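Local coordinates for gamma-glutamyltranspeptidase (Streptomyces lincolnensis, PDB 6J3A), which is a homologue of the LmbA-like gamma-glutamyltranspeptidases of the Ntn-hydrolase clan and probably acts on gamma-glutamyl or related amide bonds, at residues A[119-124]-A[255-260]; A[462-467]-A[548-553]; A[137-142]-A[191-196]. All coordinates share one frame; numbering follows the deposited sequence.

Interaction 1 (A[119-124]-A[255-260])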
loop_
_atom_site.group_PDB
_atom_site.type_symbol
_atom_site.label_atom_id
_atom_site.label_comp_id
_atom_site.label_asym_id
_atom_site.label_seq_id
_atom_site.Cartn_x
_atom_site.Cartn_y
_atom_site.Cartn_z
ATOM N N LEU A 119 21.694 15.850 0.677
ATOM C CA LEU A 119 21.465 16.166 2.076
ATOM C C LEU A 119 22.039 17.536 2.457
ATOM O O LEU A 119 21.385 18.318 3.124
ATOM C CB LEU A 119 22.053 15.068 2.976
ATOM C CG LEU A 119 21.569 14.986 4.432
ATOM C CD1 LEU A 119 20.059 14.817 4.523
ATOM C CD2 LEU A 119 22.250 13.841 5.162
ATOM N N ARG A 120 23.242 17.835 1.997
ATOM C CA ARG A 120 23.928 19.064 2.388
ATOM C C ARG A 120 23.271 20.314 1.810
ATOM O O ARG A 120 23.107 21.314 2.517
ATOM C CB ARG A 120 25.390 19.009 1.954
ATOM C CG ARG A 120 26.243 20.150 2.497
ATOM C CD ARG A 120 27.540 20.304 1.735
ATOM N NE ARG A 120 27.307 20.628 0.326
ATOM C CZ ARG A 120 28.238 21.008 -0.547
ATOM N NH1 ARG A 120 29.514 21.131 -0.190
ATOM N NH2 ARG A 120 27.883 21.274 -1.801
ATOM N N ASP A 121 22.924 20.252 0.526
ATOM C CA ASP A 121 22.381 21.405 -0.204
ATOM C C ASP A 121 20.870 21.584 -0.036
ATOM O O ASP A 121 20.407 22.709 0.159
ATOM C CB ASP A 121 22.732 21.317 -1.700
ATOM C CG ASP A 121 24.219 21.521 -1.973
ATOM O OD1 ASP A 121 24.984 21.829 -1.040
ATOM O OD2 ASP A 121 24.633 21.376 -3.136
ATOM N N HIS A 122 20.114 20.490 -0.106
ATOM C CA HIS A 122 18.639 20.555 -0.130
ATOM C C HIS A 122 17.896 19.934 1.057
ATOM O O HIS A 122 16.681 20.083 1.167
ATOM C CB HIS A 122 18.144 19.934 -1.430
ATOM C CG HIS A 122 18.714 20.588 -2.644
ATOM N ND1 HIS A 122 18.138 21.694 -3.226
ATOM C CD2 HIS A 122 19.832 20.323 -3.360
ATOM C CE1 HIS A 122 18.866 22.071 -4.262
ATOM N NE2 HIS A 122 19.899 21.254 -4.366
ATOM N N GLY A 123 18.618 19.258 1.942
ATOM C CA GLY A 123 18.030 18.672 3.131
ATOM C C GLY A 123 18.100 19.600 4.331
ATOM O O GLY A 123 18.745 20.651 4.292
ATOM N N THR A 124 17.445 19.168 5.404
ATOM C CA THR A 124 17.367 19.887 6.685
ATOM C C THR A 124 17.798 19.076 7.915
ATOM O O THR A 124 18.022 19.658 8.987
ATOM C CB THR A 124 15.927 20.364 6.935
ATOM O OG1 THR A 124 15.052 19.233 7.064
ATOM C CG2 THR A 124 15.455 21.237 5.784
ATOM N N ALA A 255 30.321 14.086 -6.851
ATOM C CA ALA A 255 29.077 14.188 -7.592
ATOM C C ALA A 255 28.915 15.640 -8.036
ATOM O O ALA A 255 29.374 16.569 -7.351
ATOM C CB ALA A 255 27.920 13.759 -6.717
ATOM N N THR A 256 28.291 15.824 -9.194
ATOM C CA THR A 256 28.095 17.155 -9.777
ATOM C C THR A 256 26.640 17.397 -10.133
ATOM O O THR A 256 25.864 16.445 -10.240
ATOM C CB THR A 256 28.923 17.335 -11.057
ATOM O OG1 THR A 256 28.671 16.242 -11.947
ATOM C CG2 THR A 256 30.392 17.384 -10.721
ATOM N N TYR A 257 26.301 18.672 -10.337
ATOM C CA TYR A 257 24.959 19.103 -10.747
ATOM C C TYR A 257 24.916 19.406 -12.244
ATOM O O TYR A 257 25.921 19.794 -12.828
ATOM C CB TYR A 257 24.536 20.356 -9.990
ATOM C CG TYR A 257 24.114 20.150 -8.548
ATOM C CD1 TYR A 257 22.909 19.515 -8.224
ATOM C CD2 TYR A 257 24.899 20.639 -7.499
ATOM C CE1 TYR A 257 22.515 19.355 -6.895
ATOM C CE2 TYR A 257 24.514 20.481 -6.173
ATOM C CZ TYR A 257 23.323 19.845 -5.873
ATOM O OH TYR A 257 22.940 19.686 -4.559
ATOM N N GLU A 258 23.744 19.240 -12.855
ATOM C CA GLU A 258 23.545 19.500 -14.288
ATOM C C GLU A 258 22.143 19.973 -14.601
ATOM O O GLU A 258 21.208 19.739 -13.840
ATOM C CB GLU A 258 23.804 18.244 -15.101
ATOM C CG GLU A 258 25.268 17.919 -15.189
ATOM C CD GLU A 258 25.546 16.599 -15.846
ATOM O OE1 GLU A 258 24.646 16.046 -16.526
ATOM O OE2 GLU A 258 26.697 16.136 -15.683
ATOM N N ALA A 259 22.008 20.642 -15.737
ATOM C CA ALA A 259 20.706 20.914 -16.293
ATOM C C ALA A 259 20.208 19.571 -16.799
ATOM O O ALA A 259 21.013 18.754 -17.255
ATOM C CB ALA A 259 20.807 21.906 -17.443
ATOM N N PRO A 260 18.890 19.334 -16.724
ATOM C CA PRO A 260 18.325 18.133 -17.332
ATOM C C PRO A 260 18.230 18.256 -18.840
ATOM O O PRO A 260 18.208 19.356 -19.368
ATOM C CB PRO A 260 16.912 18.080 -16.748
ATOM C CG PRO A 260 16.567 19.512 -16.494
ATOM C CD PRO A 260 17.854 20.153 -16.064
#

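Interaction 2 (A[462-467]-A[548-553])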
loop_
_atom_site.group_PDB
_atom_site.type_symbol
_atom_site.label_atom_id
_atom_site.label_comp_id
_atom_site.label_asym_id
_atom_site.label_seq_id
_atom_site.Cartn_x
_atom_site.Cartn_y
_atom_site.Cartn_z
ATOM N N MET A 462 29.188 -1.524 -19.282
ATOM C CA MET A 462 28.382 -0.929 -20.338
ATOM C C MET A 462 29.167 -0.143 -21.389
ATOM O O MET A 462 28.618 0.193 -22.439
ATOM C CB MET A 462 27.322 -0.040 -19.693
ATOM C CG MET A 462 26.531 -0.763 -18.605
ATOM S SD MET A 462 24.942 -0.007 -18.244
ATOM C CE MET A 462 24.194 -1.335 -17.325
ATOM N N THR A 463 30.442 0.125 -21.125
ATOM C CA THR A 463 31.329 0.748 -22.106
ATOM C C THR A 463 31.775 -0.275 -23.141
ATOM O O THR A 463 31.493 -1.468 -23.025
ATOM C CB THR A 463 32.596 1.292 -21.440
ATOM O OG1 THR A 463 33.294 0.211 -20.815
ATOM C CG2 THR A 463 32.261 2.342 -20.406
ATOM N N TRP A 464 32.489 0.212 -24.147
ATOM C CA TRP A 464 33.075 -0.639 -25.173
ATOM C C TRP A 464 34.597 -0.642 -25.132
ATOM O O TRP A 464 35.221 0.413 -24.969
ATOM C CB TRP A 464 32.639 -0.151 -26.540
ATOM C CG TRP A 464 31.192 -0.330 -26.827
ATOM C CD1 TRP A 464 30.288 0.654 -27.089
ATOM C CD2 TRP A 464 30.481 -1.570 -26.913
ATOM N NE1 TRP A 464 29.055 0.107 -27.340
ATOM C CE2 TRP A 464 29.140 -1.258 -27.240
ATOM C CE3 TRP A 464 30.847 -2.916 -26.760
ATOM C CZ2 TRP A 464 28.152 -2.243 -27.411
ATOM C CZ3 TRP A 464 29.861 -3.901 -26.935
ATOM C CH2 TRP A 464 28.528 -3.550 -27.254
ATOM N N LEU A 465 35.176 -1.834 -25.303
ATOM C CA LEU A 465 36.619 -1.997 -25.470
ATOM C C LEU A 465 37.013 -1.791 -26.938
ATOM O O LEU A 465 37.329 -2.735 -27.672
ATOM C CB LEU A 465 37.060 -3.372 -24.964
ATOM C CG LEU A 465 36.792 -3.665 -23.489
ATOM C CD1 LEU A 465 37.389 -5.005 -23.115
ATOM C CD2 LEU A 465 37.353 -2.588 -22.567
ATOM N N GLU A 466 37.000 -0.526 -27.341
ATOM C CA GLU A 466 37.188 -0.124 -28.731
ATOM C C GLU A 466 37.271 1.378 -28.723
ATOM O O GLU A 466 36.403 2.030 -28.149
ATOM C CB GLU A 466 36.003 -0.571 -29.583
ATOM C CG GLU A 466 36.157 -0.339 -31.073
ATOM C CD GLU A 466 35.058 -1.014 -31.884
ATOM O OE1 GLU A 466 34.259 -1.789 -31.317
ATOM O OE2 GLU A 466 34.968 -0.771 -33.104
ATOM N N GLU A 467 38.308 1.922 -29.349
ATOM C CA GLU A 467 38.542 3.363 -29.350
ATOM C C GLU A 467 37.661 4.111 -30.354
ATOM O O GLU A 467 37.069 3.512 -31.260
ATOM C CB GLU A 467 40.024 3.665 -29.614
ATOM C CG GLU A 467 40.955 3.362 -28.441
ATOM C CD GLU A 467 40.827 4.342 -27.271
ATOM O OE1 GLU A 467 41.718 4.335 -26.397
ATOM O OE2 GLU A 467 39.853 5.124 -27.204
ATOM N N TYR A 548 26.895 -7.203 -19.969
ATOM C CA TYR A 548 27.731 -8.327 -20.407
ATOM C C TYR A 548 26.870 -9.579 -20.419
ATOM O O TYR A 548 26.203 -9.815 -19.414
ATOM C CB TYR A 548 28.873 -8.522 -19.407
ATOM C CG TYR A 548 29.720 -9.742 -19.664
ATOM C CD1 TYR A 548 30.810 -9.675 -20.521
ATOM C CD2 TYR A 548 29.431 -10.968 -19.057
ATOM C CE1 TYR A 548 31.586 -10.791 -20.783
ATOM C CE2 TYR A 548 30.209 -12.092 -19.309
ATOM C CZ TYR A 548 31.292 -11.994 -20.173
ATOM O OH TYR A 548 32.101 -13.075 -20.443
ATOM N N PRO A 549 26.853 -10.392 -21.488
ATOM C CA PRO A 549 27.716 -10.332 -22.686
ATOM C C PRO A 549 27.217 -9.517 -23.915
ATOM O O PRO A 549 27.695 -9.755 -25.039
ATOM C CB PRO A 549 27.801 -11.820 -23.076
ATOM C CG PRO A 549 26.437 -12.334 -22.753
ATOM C CD PRO A 549 25.967 -11.570 -21.534
ATOM N N ARG A 550 26.283 -8.589 -23.714
ATOM C CA ARG A 550 25.919 -7.562 -24.722
ATOM C C ARG A 550 25.323 -8.078 -26.042
ATOM O O ARG A 550 25.586 -7.504 -27.110
ATOM C CB ARG A 550 27.113 -6.654 -25.092
ATOM C CG ARG A 550 28.003 -6.165 -23.968
ATOM C CD ARG A 550 27.313 -5.131 -23.110
ATOM N NE ARG A 550 27.053 -3.858 -23.780
ATOM C CZ ARG A 550 27.859 -2.796 -23.778
ATOM N NH1 ARG A 550 29.045 -2.813 -23.177
ATOM N NH2 ARG A 550 27.463 -1.692 -24.397
ATOM N N GLY A 551 24.523 -9.131 -26.007
ATOM C CA GLY A 551 23.830 -9.530 -27.228
ATOM C C GLY A 551 22.650 -8.625 -27.607
ATOM O O GLY A 551 22.269 -7.710 -26.869
ATOM N N MET A 552 22.110 -8.855 -28.799
ATOM C CA MET A 552 20.794 -8.329 -29.193
ATOM C C MET A 552 19.899 -9.440 -29.737
ATOM O O MET A 552 20.392 -10.470 -30.198
ATOM C CB MET A 552 20.952 -7.195 -30.212
ATOM C CG MET A 552 20.788 -7.519 -31.688
ATOM S SD MET A 552 21.013 -6.027 -32.686
ATOM C CE MET A 552 19.454 -5.979 -33.567
ATOM N N ARG A 553 18.588 -9.230 -29.665
ATOM C CA ARG A 553 17.616 -10.206 -30.164
ATOM C C ARG A 553 16.767 -9.544 -31.245
ATOM O O ARG A 553 15.823 -8.822 -30.928
ATOM C CB ARG A 553 16.754 -10.731 -29.019
ATOM C CG ARG A 553 17.551 -11.458 -27.939
ATOM C CD ARG A 553 16.877 -11.416 -26.568
ATOM N NE ARG A 553 16.033 -12.595 -26.279
ATOM C CZ ARG A 553 14.819 -12.588 -25.695
ATOM N NH1 ARG A 553 14.212 -11.453 -25.334
ATOM N NH2 ARG A 553 14.181 -13.742 -25.483
#

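Interaction 3 (A[137-142]-A[191-196])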
loop_
_atom_site.group_PDB
_atom_site.type_symbol
_atom_site.label_atom_id
_atom_site.label_comp_id
_atom_site.label_asym_id
_atom_site.label_seq_id
_atom_site.Cartn_x
_atom_site.Cartn_y
_atom_site.Cartn_z
ATOM N N TYR A 137 17.889 -1.689 10.406
ATOM C CA TYR A 137 17.598 -2.885 9.610
ATOM C C TYR A 137 18.855 -3.691 9.296
ATOM O O TYR A 137 18.785 -4.902 9.095
ATOM C CB TYR A 137 16.867 -2.520 8.319
ATOM C CG TYR A 137 15.462 -2.017 8.567
ATOM C CD1 TYR A 137 14.505 -2.835 9.177
ATOM C CD2 TYR A 137 15.082 -0.724 8.208
ATOM C CE1 TYR A 137 13.217 -2.383 9.422
ATOM C CE2 TYR A 137 13.793 -0.263 8.457
ATOM C CZ TYR A 137 12.864 -1.102 9.056
ATOM O OH TYR A 137 11.587 -0.662 9.299
ATOM N N ALA A 138 19.997 -3.018 9.261
ATOM C CA ALA A 138 21.258 -3.685 9.022
ATOM C C ALA A 138 21.663 -4.527 10.221
ATOM O O ALA A 138 21.958 -5.710 10.067
ATOM C CB ALA A 138 22.334 -2.670 8.698
ATOM N N GLU A 139 21.660 -3.928 11.410
ATOM C CA GLU A 139 22.096 -4.656 12.613
ATOM C C GLU A 139 21.011 -5.561 13.222
ATOM O O GLU A 139 21.317 -6.683 13.598
ATOM C CB GLU A 139 22.747 -3.727 13.658
ATOM C CG GLU A 139 21.833 -3.094 14.689
ATOM C CD GLU A 139 22.603 -2.334 15.753
ATOM O OE1 GLU A 139 23.163 -2.970 16.673
ATOM O OE2 GLU A 139 22.638 -1.092 15.675
ATOM N N HIS A 140 19.766 -5.090 13.301
ATOM C CA HIS A 140 18.672 -5.867 13.937
ATOM C C HIS A 140 17.823 -6.677 12.970
ATOM O O HIS A 140 17.064 -7.533 13.410
ATOM C CB HIS A 140 17.751 -4.977 14.764
ATOM C CG HIS A 140 18.463 -4.188 15.814
ATOM N ND1 HIS A 140 19.082 -4.778 16.898
ATOM C CD2 HIS A 140 18.654 -2.853 15.950
ATOM C CE1 HIS A 140 19.618 -3.839 17.659
ATOM N NE2 HIS A 140 19.372 -2.662 17.108
ATOM N N GLY A 141 17.901 -6.372 11.678
ATOM C CA GLY A 141 17.403 -7.270 10.628
ATOM C C GLY A 141 16.093 -6.923 9.940
ATOM O O GLY A 141 15.341 -6.058 10.389
ATOM N N HIS A 142 15.834 -7.621 8.837
ATOM C CA HIS A 142 14.548 -7.533 8.153
ATOM C C HIS A 142 14.179 -8.831 7.426
ATOM O O HIS A 142 15.043 -9.589 7.006
ATOM C CB HIS A 142 14.571 -6.375 7.158
ATOM C CG HIS A 142 15.135 -6.745 5.827
ATOM N ND1 HIS A 142 16.489 -6.779 5.581
ATOM C CD2 HIS A 142 14.527 -7.119 4.674
ATOM C CE1 HIS A 142 16.694 -7.149 4.328
ATOM N NE2 HIS A 142 15.519 -7.366 3.758
ATOM N N THR A 191 29.827 -0.034 9.850
ATOM C CA THR A 191 30.435 0.918 8.927
ATOM C C THR A 191 29.789 2.305 8.989
ATOM O O THR A 191 30.507 3.316 9.013
ATOM C CB THR A 191 30.390 0.381 7.478
ATOM O OG1 THR A 191 31.055 -0.884 7.423
ATOM C CG2 THR A 191 31.073 1.347 6.487
ATOM N N TRP A 192 28.455 2.362 8.987
ATOM C CA TRP A 192 27.758 3.653 9.135
ATOM C C TRP A 192 27.921 4.213 10.549
ATOM O O TRP A 192 28.025 5.422 10.731
ATOM C CB TRP A 192 26.264 3.573 8.772
ATOM C CG TRP A 192 25.932 3.137 7.365
ATOM C CD1 TRP A 192 24.874 2.360 6.987
ATOM C CD2 TRP A 192 26.639 3.454 6.155
ATOM N NE1 TRP A 192 24.877 2.170 5.625
ATOM C CE2 TRP A 192 25.951 2.825 5.092
ATOM C CE3 TRP A 192 27.790 4.193 5.865
ATOM C CZ2 TRP A 192 26.376 2.915 3.776
ATOM C CZ3 TRP A 192 28.204 4.290 4.559
ATOM C CH2 TRP A 192 27.501 3.656 3.528
ATOM N N LYS A 193 27.938 3.337 11.542
ATOM C CA LYS A 193 28.131 3.779 12.915
ATOM C C LYS A 193 29.478 4.462 13.089
ATOM O O LYS A 193 29.562 5.534 13.687
ATOM C CB LYS A 193 28.005 2.616 13.892
ATOM C CG LYS A 193 26.572 2.220 14.189
ATOM C CD LYS A 193 26.549 1.335 15.416
ATOM C CE LYS A 193 25.211 0.667 15.638
ATOM N NZ LYS A 193 25.420 -0.465 16.580
ATOM N N ARG A 194 30.524 3.837 12.560
ATOM C CA ARG A 194 31.855 4.414 12.629
ATOM C C ARG A 194 31.888 5.751 11.885
ATOM O O ARG A 194 32.348 6.765 12.427
ATOM C CB ARG A 194 32.900 3.458 12.053
ATOM C CG ARG A 194 34.320 3.948 12.300
ATOM C CD ARG A 194 35.384 3.012 11.759
ATOM N NE ARG A 194 36.684 3.683 11.671
ATOM C CZ ARG A 194 37.804 3.114 11.228
ATOM N NH1 ARG A 194 37.809 1.843 10.822
ATOM N NH2 ARG A 194 38.930 3.822 11.192
ATOM N N LEU A 195 31.386 5.732 10.652
ATOM C CA LEU A 195 31.226 6.937 9.836
ATOM C C LEU A 195 30.647 8.063 10.681
ATOM O O LEU A 195 31.259 9.122 10.811
ATOM C CB LEU A 195 30.315 6.656 8.634
ATOM C CG LEU A 195 30.299 7.665 7.487
ATOM C CD1 LEU A 195 29.644 7.056 6.260
ATOM C CD2 LEU A 195 29.559 8.938 7.844
ATOM N N LEU A 196 29.481 7.805 11.269
ATOM C CA LEU A 196 28.801 8.776 12.115
ATOM C C LEU A 196 29.615 9.200 13.329
ATOM O O LEU A 196 29.656 10.381 13.661
ATOM C CB LEU A 196 27.476 8.209 12.602
ATOM C CG LEU A 196 26.375 8.019 11.566
ATOM C CD1 LEU A 196 25.241 7.239 12.217
ATOM C CD2 LEU A 196 25.876 9.356 11.042
#

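Interaction 1 (A[119-124]-A[255-260])
Tyr-257 and Asp-121 both carry CG anti to their own carbonyl carbon (chi1 -76° and -69°), and these torsions send the phenol and the carboxylate at one another from opposite directions. The phenol donates from OH to Asp-121 OD2 over 2.8 Å, meeting that oxygen on its anti side. Carboxylate and ring lie nearly coplanar, with OD2 at the ring's edge, 3.2 Å from Tyr-257 CE2. His-122, the next residue on the helix, brings its imidazole edge to the same hydroxyl, CD2 standing 3.4 Å from Tyr-257 OH, while the two rings sit obliquely with centroids 6.0 Å apart. The contact ties the C-terminal part of helix 111-122 to strand 256-265, in the layered alpha/beta architecture of the Ntn-hydrolase clan, where helices pack against antiparallel strands. A tyrosine suits this strand position because its ring can rest on Leu-75 of the neighbouring strand 73-77 while its hydroxyl reaches across to the helix. The other oxygen of Asp-121 is engaged too: Arg-120 NE reaches OD1 over 3.0 Å in a salt bridge, approaching from above the carboxylate plane. Arg-120 has a second acidic partner in Glu-210 of helix 205-217, which extends the polar network to that helix.

Interaction 2 (A[462-467]-A[548-553])
Arg-550 lays its guanidinium flat on the indole of Trp-464, with the planes 21° apart, and points its nitrogens at two successive backbone carbonyls. The stack is a cation-pi contact: Arg-550 CZ lies 3.7 Å from the centroid of the six-membered ring of Trp-464, 15° off the ring normal. NH2 is the atom over the rim, 3.1 Å from Trp-464 CZ2. Along the guanidinium edge, NH1 donates to Thr-463 O over 2.8 Å; the oxygen lies close to the guanidinium plane, whereas the donor stands above the carbonyl plane. NH2 makes a weaker bond of 3.0 Å to Met-462 O. Met-462 CA lies over the opposite guanidinium face from the indole, so the flat group is sandwiched as well as tethered.

Arginine suits this buried place because one planar cation can offer one face to an aromatic ring while its N-H groups reach carbonyls, that of Thr-463 near its plane and that of Met-462 from over the other face. Its chain bends at chi2 and chi3, both near -70°, folding the head back over the indole. NE donates to Gly-545 O, and Met-462 O also accepts from Asn-471. On the tryptophan side, NE1 donates to Glu-317 OE2, which fixes the rotation of the indole. This shell fastens two irregular loops, one running from strand 454-455 to strand 486-490, the other from strand 538-540 to strand 556-560, with helix 299-319 supplying Glu-317 and helix 87-92 packing against Leu-465.

Interaction 3 (A[137-142]-A[191-196])
Glu-139 and Lys-193 cross at about a right angle, the ammonium end of one reaching an oxygen at the end of the other. Lys-193 NZ lies 3.0 Å from Glu-139 OE2, forming a salt bridge whose hydrogen bond is weak, and stands farther from OE1, at 3.4 Å. The carboxylate therefore engages the amine unevenly, chiefly through one oxygen, and Lys-193 CE comes alongside that same oxygen at 3.1 Å. Glu-139 has CG between its backbone N and carbonyl carbon (chi1 90°), then runs extended, which carries its acid outward toward helix 186-200. Lys-193 is likewise stretched beyond CG and spans from its own helix. Long, flexible side chains suit these positions, since the nearest CA atoms, those of Glu-139 and Lys-193, are 10.4 Å apart.

The pair bridges the end of helix 127-140 to helix 186-200. Beneath it the helices pack through apolar groups: Trp-192 rests on Leu-131 and Val-135, and Ala-138 on Ala-189. The CG of Glu-139 also sits 3.4 Å above the face of the neighbouring His-140 ring. An alanine at Glu-139 would remove the carboxylate and is likely to leave the Lys-193 ammonium without this partner, its long chain freer to swing. With an exposed lysine and one weak bond, the linkage is probably a modest electrostatic clasp, tempered by competing water, laid over the apolar helix packing.

How the interactions relate
Interactions 1 and 3 are surface contacts, each with one side on a helix of the consecutive pair 111-122 and 127-140, whereas interaction 2 is buried between two loops. Interaction 3 is nested within the span closed by interaction 1, their nearest atoms about 8 Å apart. One joins helix to strand, the other helix to helix. Interaction 2 stands in series with both, its centre about 32 Å from that of interaction 1 and 37 Å from that of interaction 3. Chemistry follows place: a neutral phenol donates to an acid in the first, the third is a simple ion pair, and the buried second holds its cation with an aromatic face and backbone carbonyls.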